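Local coordinates for protein rhodopsin (Todarodes pacificus, PDB 2Z73) that senses light for vision, coupling isomerization of its 11-cis retinal chromophore to G-protein signalling that activates phospholipase C, at residues G119-M124 with F158-S163. Residues are numbered along the deposited sequence; the frame is centred on the assembly and turned at random.
Sequences GFMSIM and FVWLWS. With RET (retinal), chain D.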
ATOM      1  N   GLY A 119       3.625  -4.866   4.101  1.00 50.68           N
ATOM      2  CA  GLY A 119       4.155  -3.590   3.667  1.00 48.72           C
ATOM      3  C   GLY A 119       4.819  -3.889   2.335  1.00 49.10           C
ATOM      4  O   GLY A 119       4.711  -3.118   1.380  1.00 46.35           O
ATOM      5  N   PHE A 120       5.497  -5.033   2.265  1.00 47.46           N
ATOM      6  CA  PHE A 120       6.156  -5.432   1.026  1.00 49.62           C
ATOM      7  C   PHE A 120       5.096  -5.797  -0.004  1.00 50.30           C
ATOM      8  O   PHE A 120       5.291  -5.617  -1.201  1.00 52.49           O
ATOM      9  CB  PHE A 120       7.075  -6.648   1.252  1.00 49.31           C
ATOM     10  CG  PHE A 120       8.296  -6.361   2.085  1.00 44.46           C
ATOM     11  CD1 PHE A 120       8.789  -7.328   2.953  1.00 44.23           C
ATOM     12  CD2 PHE A 120       8.959  -5.139   1.991  1.00 45.35           C
ATOM     13  CE1 PHE A 120       9.934  -7.093   3.732  1.00 45.50           C
ATOM     14  CE2 PHE A 120      10.103  -4.884   2.759  1.00 47.09           C
ATOM     15  CZ  PHE A 120      10.594  -5.872   3.637  1.00 46.88           C
ATOM     16  N   MET A 121       3.968  -6.308   0.478  1.00 53.82           N
ATOM     17  CA  MET A 121       2.874  -6.726  -0.394  1.00 50.63           C
ATOM     18  C   MET A 121       2.117  -5.561  -1.002  1.00 50.18           C
ATOM     19  O   MET A 121       1.721  -5.626  -2.161  1.00 52.74           O
ATOM     20  CB  MET A 121       1.899  -7.627   0.354  1.00 51.00           C
ATOM     21  CG  MET A 121       0.987  -8.420  -0.571  1.00 52.48           C
ATOM     22  SD  MET A 121       0.200  -9.855   0.235  1.00 57.64           S
ATOM     23  CE  MET A 121      -1.439  -9.265   0.448  1.00 57.71           C
ATOM     24  N   SER A 122       1.917  -4.492  -0.244  1.00 48.58           N
ATOM     25  CA  SER A 122       1.201  -3.364  -0.800  1.00 50.45           C
ATOM     26  C   SER A 122       1.909  -2.701  -1.992  1.00 50.78           C
ATOM     27  O   SER A 122       1.255  -2.332  -2.971  1.00 50.60           O
ATOM     28  CB  SER A 122       0.883  -2.348   0.295  1.00 50.13           C
ATOM     29  OG  SER A 122      -0.177  -2.833   1.099  1.00 49.16           O
ATOM     30  N   ILE A 123       3.232  -2.561  -1.935  1.00 51.64           N
ATOM     31  CA  ILE A 123       3.963  -1.962  -3.055  1.00 53.82           C
ATOM     32  C   ILE A 123       4.090  -2.931  -4.220  1.00 52.80           C
ATOM     33  O   ILE A 123       3.958  -2.536  -5.378  1.00 52.74           O
ATOM     34  CB  ILE A 123       5.391  -1.534  -2.684  1.00 56.37           C
ATOM     35  CG1 ILE A 123       5.755  -2.071  -1.301  1.00 58.22           C
ATOM     36  CG2 ILE A 123       5.524  -0.024  -2.797  1.00 55.13           C
ATOM     37  CD1 ILE A 123       7.212  -1.919  -0.953  1.00 60.13           C
ATOM     38  N   MET A 124       4.353  -4.200  -3.927  1.00 53.55           N
ATOM     39  CA  MET A 124       4.489  -5.173  -5.006  1.00 54.40           C
ATOM     40  C   MET A 124       3.145  -5.351  -5.718  1.00 54.77           C
ATOM     41  O   MET A 124       3.098  -5.592  -6.932  1.00 54.74           O
ATOM     42  CB  MET A 124       4.989  -6.515  -4.475  1.00 52.57           C
ATOM     43  CG  MET A 124       5.431  -7.454  -5.572  1.00 53.91           C
ATOM     44  SD  MET A 124       6.516  -6.648  -6.782  1.00 54.29           S
ATOM     45  CE  MET A 124       8.101  -6.806  -6.011  1.00 52.31           C
ATOM     46  N   PHE A 158       2.817 -14.512  -7.118  1.00 58.03           N
ATOM     47  CA  PHE A 158       4.196 -14.045  -7.083  1.00 57.94           C
ATOM     48  C   PHE A 158       4.295 -13.042  -5.936  1.00 57.32           C
ATOM     49  O   PHE A 158       5.228 -13.081  -5.129  1.00 56.05           O
ATOM     50  CB  PHE A 158       4.589 -13.349  -8.386  1.00 57.69           C
ATOM     51  CG  PHE A 158       5.798 -12.464  -8.250  1.00 59.01           C
ATOM     52  CD1 PHE A 158       7.041 -13.003  -7.927  1.00 59.72           C
ATOM     53  CD2 PHE A 158       5.688 -11.084  -8.401  1.00 59.76           C
ATOM     54  CE1 PHE A 158       8.163 -12.177  -7.750  1.00 58.69           C
ATOM     55  CE2 PHE A 158       6.802 -10.251  -8.225  1.00 60.31           C
ATOM     56  CZ  PHE A 158       8.039 -10.802  -7.899  1.00 59.75           C
ATOM     57  N   VAL A 159       3.319 -12.140  -5.883  1.00 55.16           N
ATOM     58  CA  VAL A 159       3.275 -11.126  -4.847  1.00 54.26           C
ATOM     59  C   VAL A 159       3.362 -11.757  -3.461  1.00 55.84           C
ATOM     60  O   VAL A 159       4.184 -11.357  -2.641  1.00 56.42           O
ATOM     61  CB  VAL A 159       1.970 -10.316  -4.897  1.00 54.75           C
ATOM     62  CG1 VAL A 159       1.992  -9.255  -3.808  1.00 53.06           C
ATOM     63  CG2 VAL A 159       1.775  -9.695  -6.284  1.00 52.44           C
ATOM     64  N   TRP A 160       2.506 -12.739  -3.196  1.00 54.46           N
ATOM     65  CA  TRP A 160       2.515 -13.383  -1.895  1.00 53.24           C
ATOM     66  C   TRP A 160       3.847 -14.050  -1.604  1.00 52.70           C
ATOM     67  O   TRP A 160       4.433 -13.827  -0.551  1.00 54.92           O
ATOM     68  CB  TRP A 160       1.360 -14.385  -1.774  1.00 54.69           C
ATOM     69  CG  TRP A 160       0.043 -13.743  -1.391  1.00 52.14           C
ATOM     70  CD1 TRP A 160      -0.830 -13.098  -2.218  1.00 53.32           C
ATOM     71  CD2 TRP A 160      -0.525 -13.664  -0.072  1.00 51.81           C
ATOM     72  NE1 TRP A 160      -1.908 -12.624  -1.501  1.00 53.86           N
ATOM     73  CE2 TRP A 160      -1.744 -12.958  -0.183  1.00 52.70           C
ATOM     74  CE3 TRP A 160      -0.121 -14.123   1.192  1.00 51.06           C
ATOM     75  CZ2 TRP A 160      -2.563 -12.701   0.921  1.00 51.95           C
ATOM     76  CZ3 TRP A 160      -0.937 -13.867   2.290  1.00 51.24           C
ATOM     77  CH2 TRP A 160      -2.145 -13.161   2.145  1.00 51.28           C
ATOM     78  N   LEU A 161       4.341 -14.860  -2.529  1.00 55.76           N
ATOM     79  CA  LEU A 161       5.622 -15.522  -2.317  1.00 54.94           C
ATOM     80  C   LEU A 161       6.704 -14.489  -2.051  1.00 55.74           C
ATOM     81  O   LEU A 161       7.446 -14.580  -1.067  1.00 56.49           O
ATOM     82  CB  LEU A 161       5.999 -16.373  -3.528  1.00 56.10           C
ATOM     83  CG  LEU A 161       5.557 -17.828  -3.420  1.00 57.71           C
ATOM     84  CD1 LEU A 161       6.102 -18.405  -2.117  1.00 59.29           C
ATOM     85  CD2 LEU A 161       4.042 -17.924  -3.438  1.00 61.98           C
ATOM     86  N   TRP A 162       6.792 -13.503  -2.932  1.00 54.85           N
ATOM     87  CA  TRP A 162       7.772 -12.439  -2.795  1.00 56.70           C
ATOM     88  C   TRP A 162       7.697 -11.816  -1.397  1.00 55.78           C
ATOM     89  O   TRP A 162       8.670 -11.838  -0.645  1.00 54.64           O
ATOM     90  CB  TRP A 162       7.509 -11.381  -3.867  1.00 62.44           C
ATOM     91  CG  TRP A 162       8.506 -10.279  -3.918  1.00 67.49           C
ATOM     92  CD1 TRP A 162       8.414  -9.065  -3.308  1.00 68.74           C
ATOM     93  CD2 TRP A 162       9.745 -10.279  -4.634  1.00 70.90           C
ATOM     94  NE1 TRP A 162       9.521  -8.302  -3.603  1.00 71.01           N
ATOM     95  CE2 TRP A 162      10.354  -9.025  -4.415  1.00 70.99           C
ATOM     96  CE3 TRP A 162      10.400 -11.217  -5.442  1.00 72.19           C
ATOM     97  CZ2 TRP A 162      11.591  -8.684  -4.975  1.00 72.04           C
ATOM     98  CZ3 TRP A 162      11.630 -10.878  -5.999  1.00 72.35           C
ATOM     99  CH2 TRP A 162      12.211  -9.619  -5.762  1.00 71.69           C
ATOM    100  N   SER A 163       6.526 -11.284  -1.049  1.00 55.56           N
ATOM    101  CA  SER A 163       6.305 -10.644   0.249  1.00 54.28           C
ATOM    102  C   SER A 163       6.722 -11.491   1.448  1.00 53.71           C
ATOM    103  O   SER A 163       7.391 -11.008   2.356  1.00 53.35           O
ATOM    104  CB  SER A 163       4.841 -10.265   0.401  1.00 53.85           C
ATOM    105  OG  SER A 163       4.446  -9.388  -0.629  1.00 53.25           O
TER
HETATM  106  C1  RET D1000      11.535  -0.692   4.506  1.00 54.64           C
HETATM  107  C2  RET D1000      11.508   0.473   3.475  1.00 56.03           C
HETATM  108  C3  RET D1000      10.136   1.048   3.169  1.00 59.21           C
HETATM  109  C4  RET D1000       9.106  -0.035   2.801  1.00 58.46           C
HETATM  110  C5  RET D1000       9.110  -1.214   3.775  1.00 58.59           C
HETATM  111  C6  RET D1000      10.192  -1.528   4.557  1.00 57.36           C
HETATM  112  C7  RET D1000      10.179  -2.696   5.534  1.00 56.24           C
HETATM  113  C8  RET D1000       9.449  -2.727   6.733  1.00 54.05           C
HETATM  114  C9  RET D1000       9.262  -3.775   7.746  1.00 52.16           C
HETATM  115  C10 RET D1000       8.452  -3.399   8.744  1.00 49.84           C
HETATM  116  C11 RET D1000       7.952  -4.123   9.893  1.00 47.63           C
HETATM  117  C12 RET D1000       7.122  -3.666  10.879  1.00 49.35           C
HETATM  118  C13 RET D1000       6.537  -2.318  11.243  1.00 46.46           C
HETATM  119  C14 RET D1000       5.643  -2.217  12.273  1.00 41.26           C
HETATM  120  C15 RET D1000       5.045  -0.946  12.700  1.00 39.18           C
HETATM  121  C16 RET D1000      12.722  -1.604   4.199  1.00 52.61           C
HETATM  122  C17 RET D1000      11.861  -0.024   5.882  1.00 51.45           C
HETATM  123  C18 RET D1000       7.782  -1.924   3.725  1.00 58.95           C
HETATM  124  C19 RET D1000       9.915  -5.133   7.585  1.00 49.13           C
HETATM  125  C20 RET D1000       7.004  -1.106  10.406  1.00 45.59           C
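Met121 and Ser163 mark where the two transmembrane helices come together: the axes of 119-124 and 158-163 pass 8.8 Å apart, their directions 144° apart. The CA atoms of Met121 and Ser163 lie 5.2 Å from each other, a close approach consistent with the small side chain of the serine. Its OG sits against the CB of Met121 yet is bound within its own helix, 2.8 Å from Val159 O, reaching that oxygen from above the carbonyl plane; the same oxygen also accepts the backbone N-H of Ser163. Two methionines then reach across to the second helix. The chain of Met121 leaves with CG anti to the backbone N (chi1 -163°), crosses the Val159 side chain at about a right angle, its CG against CG1, and lays its SD over the face of the Trp160 indole, 3.8 Å from the centroid of the five-membered ring, while its CE settles on CZ2. Trp160 NE1 is hydrogen-bonded to Asn75 OD1 of helix 70-87, which probably limits the turning of the indole. Replacing Trp160 by an alanine would probably leave the Met121 thioether less confined and Asn75 OD1 without this N-H donor. Met124, bent at chi2 and chi3, instead hooks its CE over the pyrrole face of Trp162 in a CH-pi contact, 3.5 Å from the ring centroid. Its SD meets Phe158 CE2 at 3.9 Å, an oblique Met-aromatic contact. Phe120 starts toward Ser163, with CB loosely beside it, but its ring leads away to the chromophore, where CE2 lies 3.5 Å from C7 of the retinal. This is antiparallel packing of transmembrane helices 3 and 4 in the seven-helix rhodopsin-family bundle, with methionine-aromatic contacts at the interface and Gly119 and Phe120 lining the retinal pocket beside it.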